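Local coordinates for sortase (PDB 2XWG), which is the sortase domain of a membrane protein that probably joins fimbrial subunits through an acyl-thioester intermediate, at residues A103-P108 with D170-S175. Numbering follows the deposited sequence.
Sequences ARIVIP and DVFYVS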
loop_
_atom_site.group_PDB
_atom_site.type_symbol
_atom_site.label_atom_id
_atom_site.label_comp_id
_atom_site.label_asym_id
_atom_site.label_seq_id
_atom_site.Cartn_x
_atom_site.Cartn_y
_atom_site.Cartn_z
ATOM N N ALA A 103 -0.332 -7.854 -5.733
ATOM C CA ALA A 103 1.076 -7.981 -5.341
ATOM C C ALA A 103 1.176 -8.694 -3.991
ATOM O O ALA A 103 0.158 -9.037 -3.375
ATOM C CB ALA A 103 1.736 -6.615 -5.262
ATOM N N ARG A 104 2.401 -8.911 -3.530
ATOM C CA ARG A 104 2.624 -9.573 -2.248
ATOM C C ARG A 104 3.623 -8.809 -1.414
ATOM O O ARG A 104 4.596 -8.284 -1.960
ATOM C CB ARG A 104 3.196 -10.960 -2.462
ATOM C CG ARG A 104 2.225 -11.908 -2.999
ATOM C CD ARG A 104 2.495 -13.251 -2.417
ATOM N NE ARG A 104 1.226 -13.873 -2.078
ATOM C CZ ARG A 104 0.768 -14.066 -0.840
ATOM N NH1 ARG A 104 1.491 -13.714 0.241
ATOM N NH2 ARG A 104 -0.427 -14.644 -0.691
ATOM N N ILE A 105 3.432 -8.794 -0.092
ATOM C CA ILE A 105 4.377 -8.116 0.782
ATOM C C ILE A 105 4.852 -9.034 1.862
ATOM O O ILE A 105 4.068 -9.788 2.418
ATOM C CB ILE A 105 3.753 -6.900 1.459
ATOM C CG1 ILE A 105 4.786 -6.217 2.367
ATOM C CG2 ILE A 105 2.523 -7.299 2.262
ATOM C CD1 ILE A 105 4.357 -4.851 2.753
ATOM N N VAL A 106 6.140 -8.974 2.162
ATOM C CA VAL A 106 6.713 -9.771 3.230
ATOM C C VAL A 106 7.559 -8.842 4.078
ATOM O O VAL A 106 8.413 -8.121 3.555
ATOM C CB VAL A 106 7.571 -10.952 2.712
ATOM C CG1 VAL A 106 8.619 -10.454 1.793
ATOM C CG2 VAL A 106 8.230 -11.686 3.878
ATOM N N ILE A 107 7.270 -8.816 5.379
ATOM C CA ILE A 107 7.991 -7.985 6.346
ATOM C C ILE A 107 8.539 -8.996 7.310
ATOM O O ILE A 107 7.890 -9.337 8.289
ATOM C CB ILE A 107 7.035 -7.064 7.062
ATOM C CG1 ILE A 107 6.171 -6.361 6.036
ATOM C CG2 ILE A 107 7.803 -6.013 7.907
ATOM C CD1 ILE A 107 4.882 -5.868 6.581
ATOM N N PRO A 108 9.716 -9.533 7.003
ATOM C CA PRO A 108 10.170 -10.756 7.653
ATOM C C PRO A 108 10.191 -10.587 9.139
ATOM O O PRO A 108 9.723 -11.483 9.840
ATOM C CB PRO A 108 11.595 -10.918 7.157
ATOM C CG PRO A 108 11.682 -10.089 5.958
ATOM C CD PRO A 108 10.696 -8.997 6.047
ATOM N N ASP A 170 14.605 -1.270 9.355
ATOM C CA ASP A 170 13.890 -2.512 9.089
ATOM C C ASP A 170 13.509 -2.572 7.604
ATOM O O ASP A 170 13.327 -1.553 6.929
ATOM C CB ASP A 170 12.666 -2.692 10.000
ATOM C CG ASP A 170 13.016 -3.361 11.326
ATOM O OD1 ASP A 170 14.040 -4.086 11.365
ATOM O OD2 ASP A 170 12.278 -3.167 12.329
ATOM N N VAL A 171 13.400 -3.790 7.106
ATOM C CA VAL A 171 13.309 -4.013 5.685
ATOM C C VAL A 171 11.996 -4.696 5.354
ATOM O O VAL A 171 11.523 -5.505 6.143
ATOM C CB VAL A 171 14.493 -4.878 5.272
ATOM C CG1 VAL A 171 14.063 -5.998 4.387
ATOM C CG2 VAL A 171 15.560 -4.013 4.627
ATOM N N PHE A 172 11.382 -4.319 4.230
ATOM C CA PHE A 172 10.304 -5.111 3.621
ATOM C C PHE A 172 10.430 -5.208 2.112
ATOM O O PHE A 172 11.146 -4.417 1.490
ATOM C CB PHE A 172 8.894 -4.632 4.001
ATOM C CG PHE A 172 8.588 -3.210 3.634
ATOM C CD1 PHE A 172 8.828 -2.173 4.540
ATOM C CD2 PHE A 172 7.995 -2.913 2.435
ATOM C CE1 PHE A 172 8.517 -0.869 4.233
ATOM C CE2 PHE A 172 7.680 -1.609 2.103
ATOM C CZ PHE A 172 7.946 -0.578 3.007
ATOM N N TYR A 173 9.728 -6.186 1.533
ATOM C CA TYR A 173 9.826 -6.472 0.108
ATOM C C TYR A 173 8.458 -6.532 -0.497
ATOM O O TYR A 173 7.585 -7.181 0.043
ATOM C CB TYR A 173 10.454 -7.826 -0.110
ATOM C CG TYR A 173 11.817 -7.975 0.490
ATOM C CD1 TYR A 173 12.947 -7.660 -0.234
ATOM C CD2 TYR A 173 11.978 -8.458 1.780
ATOM C CE1 TYR A 173 14.211 -7.814 0.301
ATOM C CE2 TYR A 173 13.238 -8.633 2.321
ATOM C CZ TYR A 173 14.349 -8.309 1.572
ATOM O OH TYR A 173 15.611 -8.464 2.109
ATOM N N VAL A 174 8.281 -5.892 -1.641
ATOM C CA VAL A 174 7.015 -5.931 -2.352
ATOM C C VAL A 174 7.213 -6.601 -3.727
ATOM O O VAL A 174 7.815 -6.000 -4.614
ATOM C CB VAL A 174 6.465 -4.515 -2.518
ATOM C CG1 VAL A 174 5.128 -4.535 -3.251
ATOM C CG2 VAL A 174 6.329 -3.848 -1.153
ATOM N N SER A 175 6.738 -7.838 -3.888
ATOM C CA SER A 175 6.813 -8.547 -5.176
ATOM C C SER A 175 5.560 -8.412 -6.044
ATOM O O SER A 175 4.443 -8.587 -5.566
ATOM C CB SER A 175 7.110 -10.025 -4.959
ATOM O OG SER A 175 8.391 -10.161 -4.375
HETATM O O HOH W 1 7.563 -9.988 -1.991
#
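Val106 and Tyr173 face each other as a hydrogen-bonded antiparallel pair: Val106 N reaches Tyr173 O and Tyr173 N returns to Val106 O, each over 3.1 Å with N-H...O near 160°. Two residues along, Arg104 and Ser175 repeat the pattern at 2.9 Å in both directions, Arg104 N to Ser175 O and Ser175 N to Arg104 O. Each donor lies in the plane of the carbonyl it meets; the two short strand segments run antiparallel, 166° between their N-to-C directions.

The tyrosine can be followed outward. Its CB packs against Val106 CG1 at 3.7 Å, the two side chains lying alongside and pointing the same way. With CG anti to the carbonyl carbon (chi1 -58°), the ring starts beside the valine: Tyr173 CD2 lies 3.9 Å from Val106 CG1. Tyr173 CE2 then brings the ring edge to Pro108 CG at 4.2 Å, close to the ring plane. The side chain also touches Thr180 and Lys182 of strand 179-191.

Ile105, Ile107 and Phe172 pack on the buried face. Phe172 CB rests 3.8 Å from Ile107 CG1, while Phe172 CD2 meets Ile105 CD1 obliquely at 4.1 Å.

The pairing joins the first and last strands in the order of the sortase beta-barrel. Strand 112-118 flanks 103-107 and strand 179-191 flanks 171-176, while Leu210 of strand 206-214 packs against Ile105, Ile107 and Phe172 from across the interior.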